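Long-range contacts in beta-galactosidase (Trichoderma reesei, PDB 3OGV), which probably hydrolyses terminal non-reducing beta-D-galactose residues from beta-D-galactosides, as a member of glycosyl hydrolase family 35: residues Phe274-Phe279 against Lys309-Ala314; Thr418-Tyr423 against Ser442-Gly447; Leu434-Leu439 against Leu492-Val497. All coordinates share one frame; numbering follows the deposited sequence.

Interaction 1: Phe274-Phe279 against Lys309-Ala314; sequences FSLVEF and KNNMAA. With PTQ (2-phenylethyl 1-thio-beta-D-galactopyranoside), chain E.
The amide nitrogen of N311 stands over the centre of the F279 ring, its ND2 3.3 Å above the ring plane, with the amide turned almost edge-on to the ring at 82° between the planes. A polar group thus meets the face of an aromatic ring inside a buried contact. The same amide is flanked by L276, whose CD1 comes within 3.4 Å of N311 CG, so the amide is bordered by the leucine methyl as well as the ring. N311 reaches them because its CG lies anti to the carbonyl carbon (chi1 -63°). At the helix end, F274 takes over: its CE2 packs on A314 CB at 3.7 Å, and its CD2 lies 3.5 Å from A314 O. At the corner that the chain turns at V277 and E278, E278 OE2 accepts a hydrogen bond of 2.8 Å from O2 of the thiogalactoside, while R114, N215 and Y240 also hold its carboxylate. W261 of helix 261-268 lies beside both segments, touching F274, L276, F279 and N311. Helix 301-313 packs against strand 275-280 of the TIM barrel, and the chain continues from it into strand 318-321, which runs parallel beside 275-280 and completes a beta-alpha-beta crossover.

Interaction 2: Thr418-Tyr423 against Ser442-Gly447; sequences TDTASY and SLTLTG. With MAN (alpha-D-mannopyranose), chain B.
L443 O is approached by three groups: the backbone N of Y423 at 3.0 Å, a water that donates to it, and the CA of S422, which makes a CA-H...O contact. That water also bonds to S422 OG and T444 OG1, tying together the side chains of a non-hydrogen-bonded pair. Beyond this pair A421 and L445 exchange two backbone bonds, the one from A421 N to L445 O measuring 2.8 Å. These are the rungs of an antiparallel ladder in a three-stranded sheet, where strand 443-445 forms one margin and 421-427 runs down the middle. On the opposite face from S422 and T444, the Y423 ring lies against its cross-strand partner L443: chi1 of 68° sets CG between the backbone N and the carbonyl carbon, and L443 CB sits over one ring face in a CH-pi contact, 3.7 Å from the centroid. The L445 N lies at the ring edge, while Y423 OH bonds to H453 and to a water that donates to T444 O. Packing is tight where the methyls of T420 and T444 meet, CG2 to CG2 at 3.3 Å. Past the strand ends, G447 N donates over 2.9 Å to a water whose oxygen lies 2.8 Å from O3 of the mannose, to which it is also hydrogen-bonded.

Interaction 3: Leu434-Leu439 against Leu492-Val497; sequences LTIPQL and LHEFAV
Hydrogen bonding dominates, and one side chain supplies all of it across the contact: the carboxylate of E494 receives the N-H groups of two successive residues, Q438 and L439. E494 OE2 accepts from Q438 N over 2.7 Å through its syn lone pair. L439 N reaches E494 OE1 at 2.9 Å, again from the syn side but 18° out of the carboxylate plane. The two-pronged grip depends on an extended glutamate, with CG anti to the backbone N (chi1 -169°), which carries the carboxylate out from its strand. Y466 bonds to OE2 and Q530 to OE1, so each oxygen has two partners, a setting that probably stabilises the ionised form and fixes the rotation of the group.

A further hydrogen bond ties Q438 back to the strand it follows. Its bent side chain brings NE2 back to T435 O at 3.0 Å, away from the glutamate.

Van der Waals contacts fill in round the carboxylate. P437 CB lies 3.4 Å from E494 OE1, and L439 CG stands 3.5 Å from the same oxygen. A looser apolar touch joins P437 CG to L492 CD2 at 4.5 Å.

Strand 492-497 lies in an eight-stranded antiparallel sheet between 462-467 and 527-532, the strands that carry Y466 and Q530. The touching parts run 95° apart, and the link between them is made by a side chain. The cis peptide before P437 turns the chain at the end of strand 434-436, just ahead of the two donors. The motif is thus a carboxylate from a strand of the eight-stranded sheet bound to two successive backbone N-H groups, those of Q438 and L439, whose backbone angles are near those of the middle residues of a type I turn.

Interaction 1 is buried in the catalytic barrel, whereas interactions 2 and 3 lie farther from the chain's centre and are partly exposed, both within beta-galactosidase domain 2. Their chemistry follows this placing: helix meets strand mainly through side chains in interaction 1, with an amide over a ring, neighbouring strands pair through their backbones and waters in interaction 2, and a glutamate binds loop backbone in interaction 3. Interaction 2 and the 434-439 side of interaction 3 belong to one three-stranded sheet, while 492-497 lies in another; they touch where L443 CD2 packs 3.4 Å from L492 O. Interaction 1 stays apart, its nearest atoms about 8 Å from interaction 2 and about 10 Å from interaction 3.

Interaction 1: Phe274-Phe279 against Lys309-Ala314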
loop_
_atom_site.group_PDB
_atom_site.type_symbol
_atom_site.label_atom_id
_atom_site.label_comp_id
_atom_site.label_asym_id
_atom_site.label_seq_id
_atom_site.Cartn_x
_atom_site.Cartn_y
_atom_site.Cartn_z
ATOM N N PHE A 274 -8.085 -5.458 21.816
ATOM C CA PHE A 274 -8.454 -4.264 21.043
ATOM C C PHE A 274 -7.641 -4.225 19.735
ATOM O O PHE A 274 -6.404 -4.209 19.764
ATOM C CB PHE A 274 -8.313 -3.007 21.858
ATOM C CG PHE A 274 -8.605 -1.737 21.095
ATOM C CD1 PHE A 274 -9.692 -1.696 20.196
ATOM C CD2 PHE A 274 -7.764 -0.597 21.205
ATOM C CE1 PHE A 274 -9.943 -0.528 19.471
ATOM C CE2 PHE A 274 -7.954 0.551 20.453
ATOM C CZ PHE A 274 -9.070 0.600 19.576
ATOM N N SER A 275 -8.383 -4.262 18.601
ATOM C CA SER A 275 -7.757 -4.516 17.327
ATOM C C SER A 275 -8.191 -3.449 16.322
ATOM O O SER A 275 -9.396 -3.267 16.038
ATOM C CB SER A 275 -8.170 -5.882 16.803
ATOM O OG SER A 275 -7.746 -6.905 17.657
ATOM N N LEU A 276 -7.223 -2.732 15.710
ATOM C CA LEU A 276 -7.451 -1.797 14.631
ATOM C C LEU A 276 -6.860 -2.483 13.432
ATOM O O LEU A 276 -5.629 -2.483 13.144
ATOM C CB LEU A 276 -6.784 -0.442 14.949
ATOM C CG LEU A 276 -7.436 0.317 16.062
ATOM C CD1 LEU A 276 -6.552 1.561 16.413
ATOM C CD2 LEU A 276 -8.887 0.771 15.685
ATOM N N VAL A 277 -7.741 -3.147 12.624
ATOM C CA VAL A 277 -7.335 -4.009 11.563
ATOM C C VAL A 277 -6.990 -3.130 10.311
ATOM O O VAL A 277 -6.184 -3.627 9.496
ATOM C CB VAL A 277 -8.444 -5.043 11.237
ATOM C CG1 VAL A 277 -8.094 -5.884 9.950
ATOM C CG2 VAL A 277 -8.457 -5.960 12.438
ATOM N N GLU A 278 -7.493 -1.912 10.213
ATOM C CA GLU A 278 -6.923 -0.944 9.258
ATOM C C GLU A 278 -6.888 0.344 9.996
ATOM O O GLU A 278 -7.920 0.873 10.489
ATOM C CB GLU A 278 -7.779 -0.761 7.998
ATOM C CG GLU A 278 -7.946 -2.005 7.205
ATOM C CD GLU A 278 -8.941 -1.719 6.070
ATOM O OE1 GLU A 278 -9.038 -0.609 5.590
ATOM O OE2 GLU A 278 -9.461 -2.722 5.568
ATOM N N PHE A 279 -5.713 0.998 10.058
ATOM C CA PHE A 279 -5.663 2.338 10.588
ATOM C C PHE A 279 -4.840 3.207 9.600
ATOM O O PHE A 279 -3.811 2.732 9.045
ATOM C CB PHE A 279 -4.983 2.413 12.007
ATOM C CG PHE A 279 -5.218 3.767 12.659
ATOM C CD1 PHE A 279 -6.414 4.092 13.243
ATOM C CD2 PHE A 279 -4.240 4.770 12.533
ATOM C CE1 PHE A 279 -6.619 5.330 13.783
ATOM C CE2 PHE A 279 -4.409 6.006 12.993
ATOM C CZ PHE A 279 -5.603 6.331 13.610
ATOM N N LYS A 309 0.079 7.081 18.830
ATOM C CA LYS A 309 0.203 6.984 20.327
ATOM C C LYS A 309 -1.170 7.117 21.002
ATOM O O LYS A 309 -1.393 6.508 22.047
ATOM C CB LYS A 309 1.186 8.051 20.875
ATOM C CG LYS A 309 2.606 7.731 20.360
ATOM C CD LYS A 309 3.610 8.770 20.944
ATOM C CE LYS A 309 4.914 8.484 20.140
ATOM N NZ LYS A 309 5.959 9.437 20.683
ATOM N N ASN A 310 -2.122 7.783 20.330
ATOM C CA ASN A 310 -3.490 7.838 20.867
ATOM C C ASN A 310 -4.140 6.460 20.809
ATOM O O ASN A 310 -5.004 6.137 21.656
ATOM C CB ASN A 310 -4.334 8.875 20.081
ATOM C CG ASN A 310 -5.709 8.996 20.607
ATOM O OD1 ASN A 310 -5.904 9.476 21.723
ATOM N ND2 ASN A 310 -6.713 8.694 19.759
ATOM N N ASN A 311 -3.782 5.610 19.855
ATOM C CA ASN A 311 -4.256 4.255 19.850
ATOM C C ASN A 311 -3.615 3.376 20.916
ATOM O O ASN A 311 -4.269 2.503 21.469
ATOM C CB ASN A 311 -4.060 3.605 18.429
ATOM C CG ASN A 311 -4.887 4.329 17.373
ATOM O OD1 ASN A 311 -5.952 4.872 17.647
ATOM N ND2 ASN A 311 -4.332 4.306 16.153
ATOM N N MET A 312 -2.325 3.643 21.218
ATOM C CA MET A 312 -1.723 3.016 22.350
ATOM C C MET A 312 -2.370 3.477 23.677
ATOM O O MET A 312 -2.467 2.653 24.577
ATOM C CB MET A 312 -0.199 3.336 22.380
ATOM C CG MET A 312 0.462 2.761 21.079
ATOM S SD MET A 312 2.170 3.425 20.926
ATOM C CE MET A 312 2.394 3.422 19.069
ATOM N N ALA A 313 -2.831 4.684 23.730
ATOM C CA ALA A 313 -3.576 5.219 24.891
ATOM C C ALA A 313 -4.824 4.347 25.197
ATOM O O ALA A 313 -5.262 4.265 26.313
ATOM C CB ALA A 313 -3.934 6.667 24.756
ATOM N N ALA A 314 -5.401 3.750 24.124
ATOM C CA ALA A 314 -6.557 2.854 24.282
ATOM C C ALA A 314 -6.205 1.430 24.374
ATOM O O ALA A 314 -7.095 0.559 24.442
ATOM C CB ALA A 314 -7.511 3.092 23.091
HETATM C C1 PTQ E . -11.342 0.553 3.870
HETATM O O1 PTQ E . -11.039 1.756 3.120
HETATM S S1 PTQ E . -13.061 0.783 4.492
HETATM C C2 PTQ E . -11.274 -0.701 3.065
HETATM O O2 PTQ E . -11.477 -1.850 3.839
HETATM C C3 PTQ E . -9.992 -0.822 2.240
HETATM O O3 PTQ E . -10.101 -1.871 1.325
HETATM C C4 PTQ E . -9.660 0.498 1.571
HETATM O O4 PTQ E . -10.673 0.674 0.529
HETATM C C5 PTQ E . -9.671 1.674 2.483
HETATM O O5 PTQ E . -8.241 3.105 1.272
HETATM C C6 PTQ E . -9.550 3.068 1.964
HETATM C C7 PTQ E . -12.867 2.252 5.531
HETATM C C8 PTQ E . -14.180 2.858 5.954
HETATM C C9 PTQ E . -13.990 4.081 6.759
HETATM C C10 PTQ E . -13.909 5.318 6.131
HETATM C C11 PTQ E . -13.664 6.454 6.930
HETATM C C12 PTQ E . -13.498 6.312 8.326
HETATM C C13 PTQ E . -13.551 5.060 8.888
HETATM C C14 PTQ E . -13.739 3.973 8.135
#

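Interaction 2: Thr418-Tyr423 against Ser442-Gly447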
loop_
_atom_site.group_PDB
_atom_site.type_symbol
_atom_site.label_atom_id
_atom_site.label_comp_id
_atom_site.label_asym_id
_atom_site.label_seq_id
_atom_site.Cartn_x
_atom_site.Cartn_y
_atom_site.Cartn_z
ATOM N N THR A 418 -0.363 23.443 17.371
ATOM C CA THR A 418 1.021 23.524 16.950
ATOM C C THR A 418 1.859 24.356 17.950
ATOM O O THR A 418 3.047 24.645 17.695
ATOM C CB THR A 418 1.097 24.181 15.574
ATOM O OG1 THR A 418 0.422 25.439 15.664
ATOM C CG2 THR A 418 0.442 23.230 14.500
ATOM N N ASP A 419 1.224 24.683 19.090
ATOM C CA ASP A 419 1.922 25.484 20.133
ATOM C C ASP A 419 2.908 24.611 20.931
ATOM O O ASP A 419 2.862 23.374 20.863
ATOM C CB ASP A 419 0.926 26.043 21.143
ATOM C CG ASP A 419 0.013 27.187 20.550
ATOM O OD1 ASP A 419 0.320 27.745 19.462
ATOM O OD2 ASP A 419 -1.014 27.556 21.186
ATOM N N THR A 420 3.783 25.274 21.677
ATOM C CA THR A 420 4.680 24.542 22.580
ATOM C C THR A 420 4.200 24.736 24.023
ATOM O O THR A 420 3.870 25.878 24.376
ATOM C CB THR A 420 6.168 25.067 22.450
ATOM O OG1 THR A 420 6.628 24.714 21.135
ATOM C CG2 THR A 420 7.055 24.386 23.457
ATOM N N ALA A 421 4.080 23.662 24.817
ATOM C CA ALA A 421 3.627 23.782 26.197
ATOM C C ALA A 421 4.765 23.359 27.096
ATOM O O ALA A 421 5.458 22.394 26.857
ATOM C CB ALA A 421 2.497 22.738 26.419
ATOM N N SER A 422 4.858 24.015 28.278
ATOM C CA SER A 422 5.742 23.634 29.368
ATOM C C SER A 422 4.919 22.951 30.410
ATOM O O SER A 422 3.798 23.415 30.695
ATOM C CB SER A 422 6.336 24.911 29.955
ATOM O OG SER A 422 7.241 25.489 29.032
ATOM N N TYR A 423 5.418 21.853 31.001
ATOM C CA TYR A 423 4.610 21.142 31.993
ATOM C C TYR A 423 5.499 20.327 32.895
ATOM O O TYR A 423 6.724 20.141 32.640
ATOM C CB TYR A 423 3.567 20.197 31.254
ATOM C CG TYR A 423 4.127 18.997 30.489
ATOM C CD1 TYR A 423 4.833 19.199 29.241
ATOM C CD2 TYR A 423 4.113 17.711 31.041
ATOM C CE1 TYR A 423 5.364 18.101 28.546
ATOM C CE2 TYR A 423 4.626 16.601 30.289
ATOM C CZ TYR A 423 5.290 16.797 29.092
ATOM O OH TYR A 423 5.813 15.692 28.467
ATOM N N SER A 442 11.450 22.032 33.762
ATOM C CA SER A 442 10.110 21.700 33.175
ATOM C C SER A 442 10.310 20.872 31.926
ATOM O O SER A 442 11.312 21.033 31.222
ATOM C CB SER A 442 9.455 23.004 32.709
ATOM O OG SER A 442 9.029 23.815 33.821
ATOM N N LEU A 443 9.329 20.050 31.640
ATOM C CA LEU A 443 9.238 19.323 30.369
ATOM C C LEU A 443 8.628 20.267 29.321
ATOM O O LEU A 443 7.937 21.209 29.605
ATOM C CB LEU A 443 8.337 18.090 30.596
ATOM C CG LEU A 443 8.854 17.170 31.743
ATOM C CD1 LEU A 443 7.875 15.996 31.953
ATOM C CD2 LEU A 443 10.219 16.532 31.548
ATOM N N THR A 444 8.859 19.842 28.047
ATOM C CA THR A 444 8.293 20.606 26.923
ATOM C C THR A 444 7.612 19.613 25.978
ATOM O O THR A 444 8.145 18.575 25.645
ATOM C CB THR A 444 9.440 21.252 26.109
ATOM O OG1 THR A 444 10.131 22.166 26.998
ATOM C CG2 THR A 444 8.855 22.176 25.026
ATOM N N LEU A 445 6.418 20.037 25.527
ATOM C CA LEU A 445 5.705 19.325 24.408
ATOM C C LEU A 445 5.576 20.336 23.290
ATOM O O LEU A 445 4.860 21.334 23.411
ATOM C CB LEU A 445 4.330 18.870 24.955
ATOM C CG LEU A 445 3.646 17.881 23.955
ATOM C CD1 LEU A 445 4.348 16.554 23.922
ATOM C CD2 LEU A 445 2.168 17.764 24.328
ATOM N N THR A 446 6.298 20.044 22.187
ATOM C CA THR A 446 6.260 20.971 21.060
ATOM C C THR A 446 5.007 20.682 20.176
ATOM O O THR A 446 4.203 19.777 20.476
ATOM C CB THR A 446 7.596 20.944 20.258
ATOM O OG1 THR A 446 7.786 19.655 19.677
ATOM C CG2 THR A 446 8.790 21.306 21.204
ATOM N N GLY A 447 4.894 21.379 19.086
ATOM C CA GLY A 447 3.643 21.300 18.246
ATOM C C GLY A 447 3.465 19.899 17.629
ATOM O O GLY A 447 4.402 19.258 17.166
HETATM C C1 MAN B . 11.125 21.229 16.543
HETATM C C2 MAN B . 10.352 21.936 17.584
HETATM C C3 MAN B . 9.638 23.114 16.957
HETATM C C4 MAN B . 10.617 23.970 16.123
HETATM C C5 MAN B . 11.295 23.064 15.095
HETATM C C6 MAN B . 12.389 23.808 14.314
HETATM O O2 MAN B . 11.261 22.519 18.442
HETATM O O3 MAN B . 9.182 23.868 18.066
HETATM O O4 MAN B . 9.946 25.034 15.465
HETATM O O5 MAN B . 11.964 22.083 15.825
HETATM O O6 MAN B . 13.449 24.139 15.216
HETATM O O HOH W 1 6.365 23.703 18.050
HETATM O O HOH W 2 9.414 23.877 29.310
HETATM O O HOH W 3 8.336 16.065 27.139
#

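Interaction 3: Leu434-Leu439 against Leu492-Val497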
loop_
_atom_site.group_PDB
_atom_site.type_symbol
_atom_site.label_atom_id
_atom_site.label_comp_id
_atom_site.label_asym_id
_atom_site.label_seq_id
_atom_site.Cartn_x
_atom_site.Cartn_y
_atom_site.Cartn_z
ATOM N N LEU A 434 5.142 11.013 42.519
ATOM C CA LEU A 434 6.242 11.942 42.353
ATOM C C LEU A 434 5.944 12.972 41.354
ATOM O O LEU A 434 5.502 12.583 40.266
ATOM C CB LEU A 434 7.520 11.192 41.972
ATOM C CG LEU A 434 8.058 10.069 42.838
ATOM C CD1 LEU A 434 9.226 9.369 42.261
ATOM C CD2 LEU A 434 8.392 10.589 44.255
ATOM N N THR A 435 6.225 14.224 41.611
ATOM C CA THR A 435 6.187 15.299 40.595
ATOM C C THR A 435 7.563 15.309 39.911
ATOM O O THR A 435 8.645 15.366 40.552
ATOM C CB THR A 435 5.875 16.695 41.141
ATOM O OG1 THR A 435 4.509 16.671 41.667
ATOM C CG2 THR A 435 5.906 17.779 40.049
ATOM N N ILE A 436 7.539 15.119 38.607
ATOM C CA ILE A 436 8.754 14.996 37.851
ATOM C C ILE A 436 8.746 16.146 36.856
ATOM O O ILE A 436 7.740 16.346 36.101
ATOM C CB ILE A 436 8.680 13.628 37.141
ATOM C CG1 ILE A 436 8.635 12.434 38.140
ATOM C CG2 ILE A 436 9.814 13.462 36.092
ATOM C CD1 ILE A 436 7.887 11.245 37.626
ATOM N N PRO A 437 9.938 16.816 36.646
ATOM C CA PRO A 437 11.355 16.486 37.199
ATOM C C PRO A 437 11.627 16.666 38.680
ATOM O O PRO A 437 11.261 17.728 39.234
ATOM C CB PRO A 437 12.279 17.446 36.427
ATOM C CG PRO A 437 11.393 17.710 35.137
ATOM C CD PRO A 437 10.005 17.816 35.566
ATOM N N GLN A 438 12.235 15.639 39.254
ATOM C CA GLN A 438 12.600 15.684 40.687
ATOM C C GLN A 438 13.784 16.548 40.948
ATOM O O GLN A 438 13.969 17.003 42.103
ATOM C CB GLN A 438 12.874 14.255 41.116
ATOM C CG GLN A 438 11.614 13.450 41.322
ATOM C CD GLN A 438 11.141 13.604 42.744
ATOM O OE1 GLN A 438 11.822 13.158 43.696
ATOM N NE2 GLN A 438 9.963 14.174 42.914
ATOM N N LEU A 439 14.606 16.828 39.953
ATOM C CA LEU A 439 15.790 17.701 40.128
ATOM C C LEU A 439 15.626 19.063 39.575
ATOM O O LEU A 439 16.611 19.768 39.359
ATOM C CB LEU A 439 17.069 17.174 39.508
ATOM C CG LEU A 439 17.420 15.783 39.752
ATOM C CD1 LEU A 439 18.659 15.302 38.860
ATOM C CD2 LEU A 439 17.673 15.544 41.175
ATOM N N LEU A 492 14.177 19.116 27.952
ATOM C CA LEU A 492 14.739 18.550 29.151
ATOM C C LEU A 492 14.042 17.280 29.489
ATOM O O LEU A 492 12.798 17.246 29.510
ATOM C CB LEU A 492 14.574 19.628 30.252
ATOM C CG LEU A 492 15.118 19.115 31.614
ATOM C CD1 LEU A 492 16.610 19.089 31.664
ATOM C CD2 LEU A 492 14.491 19.966 32.841
ATOM N N HIS A 493 14.795 16.255 29.848
ATOM C CA HIS A 493 14.270 14.994 30.291
ATOM C C HIS A 493 14.927 14.513 31.552
ATOM O O HIS A 493 16.041 14.927 31.910
ATOM C CB HIS A 493 14.420 13.916 29.183
ATOM C CG HIS A 493 13.426 14.137 28.086
ATOM N ND1 HIS A 493 12.103 13.870 28.299
ATOM C CD2 HIS A 493 13.517 14.713 26.874
ATOM C CE1 HIS A 493 11.399 14.249 27.230
ATOM N NE2 HIS A 493 12.262 14.754 26.337
ATOM N N GLU A 494 14.217 13.636 32.294
ATOM C CA GLU A 494 14.739 13.060 33.508
ATOM C C GLU A 494 14.347 11.638 33.626
ATOM O O GLU A 494 13.204 11.258 33.227
ATOM C CB GLU A 494 14.243 13.872 34.704
ATOM C CG GLU A 494 14.985 13.491 36.026
ATOM C CD GLU A 494 14.430 14.271 37.184
ATOM O OE1 GLU A 494 14.887 15.426 37.406
ATOM O OE2 GLU A 494 13.464 13.727 37.866
ATOM N N PHE A 495 15.183 10.796 34.102
ATOM C CA PHE A 495 14.837 9.442 34.464
ATOM C C PHE A 495 15.557 8.993 35.699
ATOM O O PHE A 495 16.542 9.653 36.112
ATOM C CB PHE A 495 15.078 8.455 33.316
ATOM C CG PHE A 495 16.562 8.321 32.906
ATOM C CD1 PHE A 495 17.120 9.300 32.049
ATOM C CD2 PHE A 495 17.291 7.257 33.251
ATOM C CE1 PHE A 495 18.476 9.170 31.616
ATOM C CE2 PHE A 495 18.695 7.101 32.813
ATOM C CZ PHE A 495 19.159 8.134 31.963
ATOM N N ALA A 496 15.050 7.968 36.369
ATOM C CA ALA A 496 15.627 7.470 37.629
ATOM C C ALA A 496 15.765 5.999 37.582
ATOM O O ALA A 496 14.829 5.270 37.085
ATOM C CB ALA A 496 14.753 7.900 38.768
ATOM N N VAL A 497 16.873 5.448 38.048
ATOM C CA VAL A 497 17.182 4.033 37.977
ATOM C C VAL A 497 17.231 3.539 39.409
ATOM O O VAL A 497 18.000 4.073 40.236
ATOM C CB VAL A 497 18.530 3.727 37.193
ATOM C CG1 VAL A 497 18.786 2.275 37.146
ATOM C CG2 VAL A 497 18.512 4.343 35.759
#